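Local coordinates for protein afamin (Homo sapiens, PDB 6FAK) that carries hydrophobic molecules in body fluids, binds vitamin E and keeps lipid-modified Wnt proteins soluble and active, at residues 469-472 with 473-476; 541-544 with 545-549; 323-326 with 327-330; 138-141 with 142-146; 552-555 with 556-560. All coordinates share one frame; numbering follows the deposited sequence. Where two conformers were deposited one is given.

Overall arrangement
All five contacts are local, each spanning about one or two turns of the helices that make up this almost wholly helical albumin-type protein. Contacts 1, 2 and 3 are helix starts, each with a side-chain N-cap: an asparagine, a threonine within a capping box, and an aspartate aided by water. Contacts 4 and 5 lie within helices and join side chains a turn apart, contact 4 by ring and methyl packing, contact 5 by a lysine-asparagine hydrogen bond. Contact 4, in the first albumin domain, is buried; contact 2 is on the surface, and the others are partly buried. Contacts 2 and 5 share helix 542-560, their centres about 17 Å apart.

Contact 1 (469-472 with 473-476)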
loop_
_atom_site.group_PDB
_atom_site.type_symbol
_atom_site.label_atom_id
_atom_site.label_comp_id
_atom_site.label_asym_id
_atom_site.label_seq_id
_atom_site.Cartn_x
_atom_site.Cartn_y
_atom_site.Cartn_z
ATOM N N THR A 469 -4.568 17.966 0.478
ATOM C CA THR A 469 -5.024 19.001 1.367
ATOM C C THR A 469 -6.447 18.563 1.768
ATOM O O THR A 469 -7.418 18.870 1.066
ATOM C CB THR A 469 -5.001 20.425 0.704
ATOM O OG1 THR A 469 -5.664 20.366 -0.551
ATOM C CG2 THR A 469 -3.577 20.913 0.454
ATOM N N ILE A 470 -6.540 17.861 2.892
ATOM C CA ILE A 470 -7.795 17.359 3.389
ATOM C C ILE A 470 -8.438 18.320 4.379
ATOM O O ILE A 470 -9.488 18.905 4.099
ATOM C CB ILE A 470 -7.601 15.953 3.908
ATOM C CG1 ILE A 470 -7.099 15.050 2.718
ATOM C CG2 ILE A 470 -8.905 15.439 4.563
ATOM C CD1 ILE A 470 -6.510 13.761 3.193
ATOM N N ASN A 471 -7.799 18.492 5.525
ATOM C CA ASN A 471 -8.116 19.553 6.447
ATOM C C ASN A 471 -6.857 19.784 7.263
ATOM O O ASN A 471 -5.938 18.925 7.246
ATOM C CB ASN A 471 -9.378 19.235 7.300
ATOM C CG ASN A 471 -9.220 18.002 8.181
ATOM O OD1 ASN A 471 -8.268 17.904 8.970
ATOM N ND2 ASN A 471 -10.193 17.064 8.084
ATOM N N PRO A 472 -6.779 20.933 7.996
ATOM C CA PRO A 472 -5.491 21.265 8.558
ATOM C C PRO A 472 -4.957 20.243 9.563
ATOM O O PRO A 472 -3.765 19.954 9.536
ATOM C CB PRO A 472 -5.703 22.674 9.192
ATOM C CG PRO A 472 -6.921 23.231 8.510
ATOM C CD PRO A 472 -7.761 22.046 8.110
ATOM N N ALA A 473 -5.824 19.643 10.377
ATOM C CA ALA A 473 -5.380 18.677 11.394
ATOM C C ALA A 473 -4.865 17.363 10.755
ATOM O O ALA A 473 -3.802 16.862 11.090
ATOM C CB ALA A 473 -6.523 18.379 12.393
ATOM N N VAL A 474 -5.592 16.860 9.771
ATOM C CA VAL A 474 -5.160 15.677 8.997
ATOM C C VAL A 474 -3.848 15.957 8.238
ATOM O O VAL A 474 -2.913 15.093 8.244
ATOM C CB VAL A 474 -6.260 15.219 7.996
ATOM C CG1 VAL A 474 -5.700 14.173 7.033
ATOM C CG2 VAL A 474 -7.449 14.645 8.712
ATOM N N ASP A 475 -3.765 17.130 7.593
ATOM C CA ASP A 475 -2.590 17.506 6.790
ATOM C C ASP A 475 -1.351 17.593 7.686
ATOM O O ASP A 475 -0.270 17.113 7.298
ATOM C CB ASP A 475 -2.769 18.823 6.054
ATOM C CG ASP A 475 -3.888 18.775 5.007
ATOM O OD1 ASP A 475 -4.462 17.672 4.755
ATOM O OD2 ASP A 475 -4.210 19.865 4.477
ATOM N N HIS A 476 -1.545 18.125 8.901
ATOM C CA HIS A 476 -0.475 18.179 9.901
ATOM C C HIS A 476 0.010 16.731 10.201
ATOM O O HIS A 476 1.229 16.463 10.214
ATOM C CB HIS A 476 -0.937 18.878 11.196
ATOM C CG HIS A 476 0.119 18.889 12.235
ATOM N ND1 HIS A 476 1.191 19.756 12.175
ATOM C CD2 HIS A 476 0.384 18.021 13.243
ATOM C CE1 HIS A 476 2.040 19.457 13.146
ATOM N NE2 HIS A 476 1.578 18.407 13.801
#
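Asp475 turns its carboxylate back toward Ile470 in the incoming chain: Asp475 OD1 takes the N-H of Ile470 at 2.8 Å, through the syn lone pair. Asp475 OD2 lies 3.3 Å from Thr469 CA. In all, four hydrogen bonds tie residues 469-471 and Pro472, the first helical residue, to residues 473-476, and two of them use side chains. Asn471 supplies the second, OD1 accepting from Val474 N at 3.0 Å in a nearly straight line (172°), though the donor is tilted from the amide's carbonyl plane. This makes Asn471 the N-cap of helix 472-479. Its CG sits between the backbone N and the carbonyl carbon (chi1 62°), which folds the amide over the helix start; Asn471 ND2 is hydrogen-bonded to Gln420 OE1 and Ile417 O. With an alanine in place of Asp475, the Ile470 N-H would probably be left without this acceptor and the chain ahead of the N-cap freer to swing away. The backbone adds Asp475 N to Asn471 O (2.8 Å) and His476 N to Pro472 O (2.9 Å), the first helical bonds. Apolar contact is slight: Ile470 CD1 touches Val474 CG1 at 3.9 Å, and Ile470 also rests on Leu421 of a neighbouring loop. The Val474 CG2 methyl lies beside the amide oxygen, 3.4 Å from Asn471 OD1, the two side chains at about a right angle.

Contact 2 (541-544 with 545-549)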
loop_
_atom_site.group_PDB
_atom_site.type_symbol
_atom_site.label_atom_id
_atom_site.label_comp_id
_atom_site.label_asym_id
_atom_site.label_seq_id
_atom_site.Cartn_x
_atom_site.Cartn_y
_atom_site.Cartn_z
ATOM N N THR A 541 -22.940 12.865 18.602
ATOM C CA THR A 541 -21.838 12.129 19.221
ATOM C C THR A 541 -21.676 10.765 18.537
ATOM O O THR A 541 -22.614 10.252 17.966
ATOM C CB THR A 541 -22.047 11.836 20.744
ATOM O OG1 THR A 541 -23.189 10.976 20.914
ATOM C CG2 THR A 541 -22.231 13.120 21.601
ATOM N N ASP A 542 -20.486 10.192 18.631
ATOM C CA ASP A 542 -20.238 8.837 18.155
ATOM C C ASP A 542 -21.287 7.811 18.672
ATOM O O ASP A 542 -21.756 6.972 17.908
ATOM C CB ASP A 542 -18.862 8.366 18.573
ATOM C CG ASP A 542 -17.730 9.079 17.806
ATOM O OD1 ASP A 542 -17.961 10.091 17.093
ATOM O OD2 ASP A 542 -16.600 8.604 17.932
ATOM N N GLU A 543 -21.608 7.893 19.965
ATOM C CA GLU A 543 -22.610 7.005 20.579
ATOM C C GLU A 543 -24.007 7.182 19.961
ATOM O O GLU A 543 -24.644 6.201 19.628
ATOM C CB GLU A 543 -22.648 7.210 22.103
ATOM C CG GLU A 543 -23.711 6.376 22.817
ATOM C CD GLU A 543 -23.677 6.534 24.336
ATOM O OE1 GLU A 543 -22.605 6.298 24.932
ATOM O OE2 GLU A 543 -24.723 6.879 24.929
ATOM N N GLU A 544 -24.477 8.429 19.809
ATOM C CA GLU A 544 -25.726 8.696 19.111
ATOM C C GLU A 544 -25.754 8.161 17.676
ATOM O O GLU A 544 -26.788 7.654 17.226
ATOM C CB GLU A 544 -26.040 10.198 19.113
ATOM C CG GLU A 544 -26.394 10.758 20.494
ATOM C CD GLU A 544 -26.325 12.280 20.614
ATOM O OE1 GLU A 544 -25.638 12.974 19.841
ATOM O OE2 GLU A 544 -26.939 12.792 21.566
ATOM N N LEU A 545 -24.635 8.317 16.948
ATOM C CA LEU A 545 -24.540 7.793 15.588
ATOM C C LEU A 545 -24.578 6.261 15.572
ATOM O O LEU A 545 -25.243 5.687 14.747
ATOM C CB LEU A 545 -23.263 8.293 14.877
ATOM C CG LEU A 545 -23.316 9.791 14.580
ATOM C CD1 LEU A 545 -21.920 10.334 14.329
ATOM C CD2 LEU A 545 -24.199 10.104 13.412
ATOM N N GLN A 546 -23.858 5.627 16.473
ATOM C CA GLN A 546 -23.860 4.171 16.605
ATOM C C GLN A 546 -25.300 3.678 16.936
ATOM O O GLN A 546 -25.799 2.692 16.348
ATOM C CB GLN A 546 -22.883 3.766 17.689
ATOM C CG GLN A 546 -22.812 2.286 18.008
ATOM C CD GLN A 546 -22.213 1.452 16.874
ATOM O OE1 GLN A 546 -21.210 1.840 16.235
ATOM N NE2 GLN A 546 -22.782 0.268 16.660
ATOM N N SER A 547 -25.978 4.389 17.830
ATOM C CA SER A 547 -27.344 4.022 18.181
ATOM C C SER A 547 -28.304 4.116 16.998
ATOM O O SER A 547 -29.074 3.185 16.745
ATOM C CB SER A 547 -27.837 4.871 19.334
ATOM O OG SER A 547 -27.106 4.596 20.539
ATOM N N LEU A 548 -28.241 5.215 16.262
ATOM C CA LEU A 548 -29.067 5.391 15.108
ATOM C C LEU A 548 -28.804 4.351 14.031
ATOM O O LEU A 548 -29.722 3.833 13.394
ATOM C CB LEU A 548 -28.914 6.801 14.564
ATOM C CG LEU A 548 -29.770 7.240 13.377
ATOM C CD1 LEU A 548 -31.254 7.101 13.705
ATOM C CD2 LEU A 548 -29.412 8.682 13.051
ATOM N N PHE A 549 -27.530 4.092 13.784
ATOM C CA PHE A 549 -27.139 3.065 12.837
ATOM C C PHE A 549 -27.683 1.688 13.231
ATOM O O PHE A 549 -28.161 0.950 12.357
ATOM C CB PHE A 549 -25.620 3.004 12.731
ATOM C CG PHE A 549 -25.150 1.930 11.822
ATOM C CD1 PHE A 549 -25.363 2.032 10.457
ATOM C CD2 PHE A 549 -24.533 0.809 12.326
ATOM C CE1 PHE A 549 -24.934 1.042 9.580
ATOM C CE2 PHE A 549 -24.075 -0.181 11.451
ATOM C CZ PHE A 549 -24.294 -0.060 10.081
#
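A capping box of Thr541 and Glu544 opens helix 542-560, just where Thr541 O accepts the N-H of Leu545 at 3.0 Å. Thr541 OG1 takes the N-H of Glu544 at 3.1 Å, and in return Glu544 OE1 takes the N-H of Thr541 at 3.0 Å. The two bonds are nearly straight, yet the threonine N-H reaches the carboxylate on its anti side and 29° out of its plane. Glu544 gets there because its CG lies beside its own backbone N (chi1 -69°) and the chain runs extended beyond, carrying the carboxylate back past the helix start. The box thus occupies an amide N-H of the first turn and also the N-H of the N-cap residue itself. The acid so close to the N-terminal end of the helix probably also profits from the helix dipole. One turn on, Glu543 O accepts from Ser547 N at 2.9 Å, and Ser547 OG lies 3.1 Å from Glu543 O as well, although its proton may go to another acceptor. Gln546 N to Asp542 O and Leu548 N to Glu544 O continue the ladder, while Leu545 packs CG 3.5 Å from Thr541 O. Asp542 makes salt bridges with Arg413 and Lys416 of helix 376-417, where Phe549 also meets the Tyr408 ring edge-to-face. Leu545 presses on Val534 of helix 521-536, so this part of helix 542-560 touches both helix 376-417 and helix 521-536.

Contact 3 (323-326 with 327-330)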
loop_
_atom_site.group_PDB
_atom_site.type_symbol
_atom_site.label_atom_id
_atom_site.label_comp_id
_atom_site.label_asym_id
_atom_site.label_seq_id
_atom_site.Cartn_x
_atom_site.Cartn_y
_atom_site.Cartn_z
ATOM N N ASP A 323 28.956 11.853 17.066
ATOM C CA ASP A 323 29.438 13.128 16.463
ATOM C C ASP A 323 30.328 12.875 15.212
ATOM O O ASP A 323 30.280 13.644 14.300
ATOM C CB ASP A 323 30.211 13.984 17.478
ATOM C CG ASP A 323 29.318 14.665 18.504
ATOM O OD1 ASP A 323 28.069 14.590 18.399
ATOM O OD2 ASP A 323 29.895 15.251 19.468
ATOM N N ALA A 324 31.106 11.798 15.186
ATOM C CA ALA A 324 32.001 11.484 14.084
ATOM C C ALA A 324 31.230 11.222 12.803
ATOM O O ALA A 324 31.723 11.495 11.723
ATOM C CB ALA A 324 32.812 10.247 14.422
ATOM N N ASP A 325 30.034 10.656 12.927
ATOM C CA ASP A 325 29.220 10.277 11.757
ATOM C C ASP A 325 27.793 9.939 12.203
ATOM O O ASP A 325 27.456 8.764 12.374
ATOM C CB ASP A 325 29.832 9.113 10.957
ATOM C CG ASP A 325 29.138 8.927 9.554
ATOM O OD1 ASP A 325 28.023 9.488 9.376
ATOM O OD2 ASP A 325 29.655 8.135 8.687
ATOM N N PRO A 326 26.981 10.968 12.425
ATOM C CA PRO A 326 25.633 10.708 12.993
ATOM C C PRO A 326 24.773 9.755 12.156
ATOM O O PRO A 326 24.136 8.864 12.716
ATOM C CB PRO A 326 24.987 12.108 13.138
ATOM C CG PRO A 326 26.085 13.108 12.878
ATOM C CD PRO A 326 27.297 12.406 12.285
ATOM N N ASP A 327 24.788 9.882 10.819
ATOM C CA ASP A 327 23.963 9.013 9.967
ATOM C C ASP A 327 24.359 7.575 10.137
ATOM O O ASP A 327 23.510 6.727 10.345
ATOM C CB ASP A 327 24.020 9.404 8.483
ATOM C CG ASP A 327 23.379 10.785 8.206
ATOM O OD1 ASP A 327 22.266 11.052 8.700
ATOM O OD2 ASP A 327 24.020 11.628 7.534
ATOM N N THR A 328 25.653 7.283 10.055
ATOM C CA THR A 328 26.096 5.915 10.169
ATOM C C THR A 328 25.910 5.368 11.593
ATOM O O THR A 328 25.582 4.200 11.774
ATOM C CB THR A 328 27.535 5.740 9.653
ATOM O OG1 THR A 328 27.621 6.222 8.296
ATOM C CG2 THR A 328 27.936 4.292 9.642
ATOM N N PHE A 329 26.139 6.207 12.586
ATOM C CA PHE A 329 25.955 5.816 13.974
ATOM C C PHE A 329 24.473 5.361 14.214
ATOM O O PHE A 329 24.213 4.339 14.827
ATOM C CB PHE A 329 26.270 7.026 14.876
ATOM C CG PHE A 329 25.907 6.818 16.313
ATOM C CD1 PHE A 329 26.745 6.107 17.138
ATOM C CD2 PHE A 329 24.746 7.322 16.821
ATOM C CE1 PHE A 329 26.395 5.849 18.454
ATOM C CE2 PHE A 329 24.382 7.075 18.145
ATOM C CZ PHE A 329 25.217 6.336 18.943
ATOM N N PHE A 330 23.517 6.192 13.782
ATOM C CA PHE A 330 22.080 5.802 13.874
ATOM C C PHE A 330 21.661 4.609 12.983
ATOM O O PHE A 330 20.770 3.826 13.362
ATOM C CB PHE A 330 21.143 7.029 13.726
ATOM C CG PHE A 330 21.257 8.012 14.872
ATOM C CD1 PHE A 330 20.911 7.638 16.153
ATOM C CD2 PHE A 330 21.726 9.311 14.666
ATOM C CE1 PHE A 330 21.066 8.530 17.220
ATOM C CE2 PHE A 330 21.872 10.198 15.699
ATOM C CZ PHE A 330 21.562 9.804 16.992
HETATM O O HOH W 1 26.280 11.916 9.112
#
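Asp325 and Thr328 pair side chain to side chain where helix 318-324 gives way to helix 326-339. Thr328 OG1 donates to Asp325 OD2 at 2.8 Å, arriving from well above the carboxylate plane rather than within it. Asp325 OD1 caps the helix, accepting weakly from Thr328 N at 3.3 Å, though nearly in line. The aspartate reaches both groups because its CG stands anti to the backbone N (chi1 -167°), which swings the carboxylate alongside the first turn. A water completes the arrangement. It accepts the N-H of Asp327 at 3.0 Å and donates to Asp325 OD1 (3.0 Å) and to Asp327 OD2 (2.8 Å). The first-turn amides are therefore all accounted for: Pro326 has no N-H to offer, Asp327 N goes to water, Thr328 N to the cap, and Phe329 N to Asp325 O at 2.9 Å. Pro326 O in turn receives Phe330 N, also at 2.9 Å. On the apolar side, Phe329 CD2 sits over the centre of the Phe330 ring. Phe329 itself packs on Val318 of the preceding helix and on Tyr356 and Leu360 of helix 346-363. Two carboxylates thus lie at a helix N-terminus, where the dipole would probably favour their ionised form, and a water donating to both is likely to soften the repulsion between them.

Contact 4 (138-141 with 142-146); sequences LNHF and LYEVA
Phe141 O accepts the N-H of Val145 at 2.8 Å, one bond in the alpha-helical ladder of helix 134-148, part of the first albumin domain. The same two residues also meet through their side chains. The Phe141 side chain leaves CB on the far side from its backbone N (chi1 169°), laying the ring along the next turn, and Val145 CG2 comes down on one face as a CH-pi contact, 3.8 Å from the centroid and 19° off the ring normal. If an alanine stood in place of Phe141, this methyl would probably lose its ring face and a gap would open toward Phe164 and Ala161 of helix 154-171. On another side of the helix, the edge of Tyr143 meets the face of His140 in a T-shaped pair, which is doubtful because it rests on one of two His140 conformers; Tyr143 OH is bonded to Ala37 O, and its ring also meets Phe39 edge-to-face. Glu144 OE1 forms a salt bridge with Arg148. Leu138 and Leu142 lie side by side and point the same way, both touching Tyr24 of helix 22-33, with Leu138 CD2 4.1 Å from Leu142 CD2.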
loop_
_atom_site.group_PDB
_atom_site.type_symbol
_atom_site.label_atom_id
_atom_site.label_comp_id
_atom_site.label_asym_id
_atom_site.label_seq_id
_atom_site.Cartn_x
_atom_site.Cartn_y
_atom_site.Cartn_z
ATOM N N LEU A 138 -4.254 -12.114 -21.780
ATOM C CA LEU A 138 -3.321 -11.649 -20.788
ATOM C C LEU A 138 -2.957 -10.177 -21.043
ATOM O O LEU A 138 -2.799 -9.430 -20.088
ATOM C CB LEU A 138 -2.069 -12.537 -20.754
ATOM C CG LEU A 138 -1.236 -12.552 -19.457
ATOM C CD1 LEU A 138 -0.996 -13.970 -18.951
ATOM C CD2 LEU A 138 0.090 -11.819 -19.613
ATOM N N ASN A 139 -2.810 -9.776 -22.311
ATOM C CA ASN A 139 -2.559 -8.379 -22.651
ATOM C C ASN A 139 -3.674 -7.471 -22.130
ATOM O O ASN A 139 -3.385 -6.479 -21.489
ATOM C CB ASN A 139 -2.379 -8.147 -24.145
ATOM C CG ASN A 139 -1.000 -8.561 -24.657
ATOM O OD1 ASN A 139 -0.073 -8.787 -23.884
ATOM N ND2 ASN A 139 -0.868 -8.654 -25.982
ATOM N N HIS A 140 -4.931 -7.837 -22.376
ATOM C CA HIS A 140 -6.072 -7.028 -21.921
ATOM C C HIS A 140 -6.222 -7.041 -20.391
ATOM O O HIS A 140 -6.472 -5.990 -19.774
ATOM C CB HIS A 140 -7.375 -7.451 -22.620
ATOM C CG HIS A 140 -8.497 -6.470 -22.448
ATOM N ND1 HIS A 140 -8.869 -5.576 -23.427
ATOM C CD2 HIS A 140 -9.319 -6.236 -21.399
ATOM C CE1 HIS A 140 -9.867 -4.832 -22.985
ATOM N NE2 HIS A 140 -10.162 -5.217 -21.759
ATOM N N PHE A 141 -6.027 -8.203 -19.766
ATOM C CA PHE A 141 -5.992 -8.300 -18.273
ATOM C C PHE A 141 -4.978 -7.329 -17.616
ATOM O O PHE A 141 -5.321 -6.586 -16.699
ATOM C CB PHE A 141 -5.627 -9.741 -17.851
ATOM C CG PHE A 141 -5.299 -9.893 -16.382
ATOM C CD1 PHE A 141 -6.313 -10.036 -15.438
ATOM C CD2 PHE A 141 -3.983 -9.879 -15.950
ATOM C CE1 PHE A 141 -6.022 -10.150 -14.096
ATOM C CE2 PHE A 141 -3.677 -10.004 -14.616
ATOM C CZ PHE A 141 -4.706 -10.135 -13.695
ATOM N N LEU A 142 -3.746 -7.367 -18.117
ATOM C CA LEU A 142 -2.668 -6.579 -17.651
ATOM C C LEU A 142 -2.907 -5.063 -17.852
ATOM O O LEU A 142 -2.636 -4.276 -16.951
ATOM C CB LEU A 142 -1.392 -7.027 -18.339
ATOM C CG LEU A 142 -0.045 -7.003 -17.667
ATOM C CD1 LEU A 142 -0.105 -7.372 -16.197
ATOM C CD2 LEU A 142 0.904 -7.950 -18.421
ATOM N N TYR A 143 -3.383 -4.676 -19.038
ATOM C CA TYR A 143 -3.920 -3.333 -19.264
ATOM C C TYR A 143 -4.929 -2.904 -18.201
ATOM O O TYR A 143 -4.817 -1.804 -17.644
ATOM C CB TYR A 143 -4.549 -3.263 -20.657
ATOM C CG TYR A 143 -5.431 -2.110 -20.974
ATOM C CD1 TYR A 143 -4.898 -0.854 -21.206
ATOM C CD2 TYR A 143 -6.813 -2.275 -21.116
ATOM C CE1 TYR A 143 -5.712 0.230 -21.515
ATOM C CE2 TYR A 143 -7.639 -1.203 -21.449
ATOM C CZ TYR A 143 -7.076 0.039 -21.672
ATOM O OH TYR A 143 -7.871 1.086 -22.015
ATOM N N GLU A 144 -5.935 -3.743 -17.946
ATOM C CA GLU A 144 -7.045 -3.363 -17.093
ATOM C C GLU A 144 -6.593 -3.284 -15.637
ATOM O O GLU A 144 -6.991 -2.339 -14.896
ATOM C CB GLU A 144 -8.258 -4.302 -17.265
ATOM C CG GLU A 144 -8.930 -4.302 -18.671
ATOM C CD GLU A 144 -9.642 -3.018 -19.088
ATOM O OE1 GLU A 144 -9.686 -2.050 -18.306
ATOM O OE2 GLU A 144 -10.180 -2.982 -20.242
ATOM N N VAL A 145 -5.695 -4.186 -15.244
ATOM C CA VAL A 145 -5.133 -4.162 -13.892
ATOM C C VAL A 145 -4.208 -2.962 -13.659
ATOM O O VAL A 145 -4.338 -2.246 -12.661
ATOM C CB VAL A 145 -4.472 -5.514 -13.540
ATOM C CG1 VAL A 145 -3.886 -5.456 -12.143
ATOM C CG2 VAL A 145 -5.542 -6.616 -13.532
ATOM N N ALA A 146 -3.299 -2.695 -14.596
ATOM C CA ALA A 146 -2.297 -1.650 -14.416
ATOM C C ALA A 146 -2.883 -0.230 -14.365
ATOM O O ALA A 146 -2.501 0.566 -13.529
ATOM C CB ALA A 146 -1.256 -1.735 -15.500
#

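Contact 5 (552-555 with 556-560)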
loop_
_atom_site.group_PDB
_atom_site.type_symbol
_atom_site.label_atom_id
_atom_site.label_comp_id
_atom_site.label_asym_id
_atom_site.label_seq_id
_atom_site.Cartn_x
_atom_site.Cartn_y
_atom_site.Cartn_z
ATOM N N PHE A 552 -31.453 1.491 12.329
ATOM C CA PHE A 552 -31.577 1.188 10.909
ATOM C C PHE A 552 -31.249 -0.273 10.619
ATOM O O PHE A 552 -31.971 -0.929 9.861
ATOM C CB PHE A 552 -30.674 2.098 10.078
ATOM C CG PHE A 552 -31.263 3.413 9.728
ATOM C CD1 PHE A 552 -32.212 3.518 8.733
ATOM C CD2 PHE A 552 -30.766 4.581 10.299
ATOM C CE1 PHE A 552 -32.704 4.766 8.342
ATOM C CE2 PHE A 552 -31.259 5.829 9.939
ATOM C CZ PHE A 552 -32.229 5.928 8.946
ATOM N N ALA A 553 -30.196 -0.794 11.253
ATOM C CA ALA A 553 -29.762 -2.191 11.054
ATOM C C ALA A 553 -30.814 -3.197 11.513
ATOM O O ALA A 553 -31.091 -4.185 10.813
ATOM C CB ALA A 553 -28.454 -2.483 11.770
ATOM N N ASN A 554 -31.355 -2.962 12.705
ATOM C CA ASN A 554 -32.434 -3.782 13.208
ATOM C C ASN A 554 -33.644 -3.748 12.255
ATOM O O ASN A 554 -34.172 -4.775 11.921
ATOM C CB ASN A 554 -32.802 -3.337 14.623
ATOM C CG ASN A 554 -33.819 -4.254 15.264
ATOM O OD1 ASN A 554 -33.639 -5.449 15.299
ATOM N ND2 ASN A 554 -34.855 -3.694 15.794
ATOM N N VAL A 555 -34.033 -2.578 11.769
ATOM C CA VAL A 555 -35.166 -2.445 10.837
ATOM C C VAL A 555 -34.926 -3.231 9.523
ATOM O O VAL A 555 -35.800 -3.977 9.078
ATOM C CB VAL A 555 -35.514 -0.981 10.591
ATOM C CG1 VAL A 555 -36.459 -0.816 9.431
ATOM C CG2 VAL A 555 -36.129 -0.358 11.864
ATOM N N VAL A 556 -33.741 -3.075 8.942
ATOM C CA VAL A 556 -33.301 -3.867 7.772
ATOM C C VAL A 556 -33.413 -5.374 7.975
ATOM O O VAL A 556 -33.922 -6.081 7.121
ATOM C CB VAL A 556 -31.827 -3.537 7.404
ATOM C CG1 VAL A 556 -31.206 -4.616 6.520
ATOM C CG2 VAL A 556 -31.761 -2.168 6.730
ATOM N N ASP A 557 -32.921 -5.852 9.098
ATOM C CA ASP A 557 -32.974 -7.269 9.405
ATOM C C ASP A 557 -34.409 -7.817 9.453
ATOM O O ASP A 557 -34.666 -8.948 9.008
ATOM C CB ASP A 557 -32.292 -7.533 10.758
ATOM C CG ASP A 557 -32.291 -9.008 11.134
ATOM O OD1 ASP A 557 -31.975 -9.823 10.253
ATOM O OD2 ASP A 557 -32.611 -9.356 12.295
ATOM N N LYS A 558 -35.325 -7.033 10.025
ATOM C CA LYS A 558 -36.721 -7.451 10.170
ATOM C C LYS A 558 -37.384 -7.436 8.818
ATOM O O LYS A 558 -38.018 -8.405 8.429
ATOM C CB LYS A 558 -37.512 -6.520 11.108
ATOM C CG LYS A 558 -37.024 -6.452 12.540
ATOM C CD LYS A 558 -36.988 -7.801 13.222
ATOM C CE LYS A 558 -37.087 -7.670 14.745
ATOM N NZ LYS A 558 -35.769 -7.379 15.383
ATOM N N CYS A 559 -37.236 -6.326 8.106
ATOM C CA CYS A 559 -37.966 -6.114 6.871
ATOM C C CYS A 559 -37.586 -7.066 5.734
ATOM O O CYS A 559 -38.413 -7.347 4.874
ATOM C CB CYS A 559 -37.830 -4.673 6.436
ATOM S SG CYS A 559 -38.682 -3.555 7.558
ATOM N N CYS A 560 -36.357 -7.570 5.733
ATOM C CA CYS A 560 -35.989 -8.648 4.820
ATOM C C CYS A 560 -36.823 -9.907 5.079
ATOM O O CYS A 560 -37.246 -10.578 4.141
ATOM C CB CYS A 560 -34.488 -8.938 4.888
ATOM S SG CYS A 560 -33.510 -7.674 4.039
#
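Lys558 curls back along the helix surface to give its ammonium to Asn554, one turn earlier: Lys558 NZ donates to Asn554 OD1 at 2.9 Å. Two bends make this possible. The lysine chain turns at chi2 (-57°) and again at chi4 (-83°), so that its end doubles back instead of extending into solvent, and on the way Lys558 CG passes 3.4 Å from Asn554 O. Asn554 points its amide oxygen toward the following turn, with CG anti to its backbone N. The C=O...N angle of 124° brings NZ in from the side of the amide oxygen, somewhat tilted from the carbonyl plane. The charge is thus tethered by a neutral partner at an exposed site. On another side of the helix, Cys559 SG lies beside its own backbone N and faces the preceding turn, 3.3 Å from Val555 O and 4.0 Å from Val555 CG1. Val556 CG2, likewise on the side of its backbone N, touches Phe552 O at 3.4 Å. Beneath these side chains the backbone ladder is regular, as in Val556 N to Phe552 O (2.9 Å). The consecutive cysteines Cys559 and Cys560 are the family's hallmark double-disulfide pair, bonded to Cys568 and Cys515. The first bridge ties this end of helix 542-560 to helix 565-572, whose Phe569 packs on Phe552, Val555 and Val556, while Phe552 meets Phe529 of helix 521-536 edge-to-face.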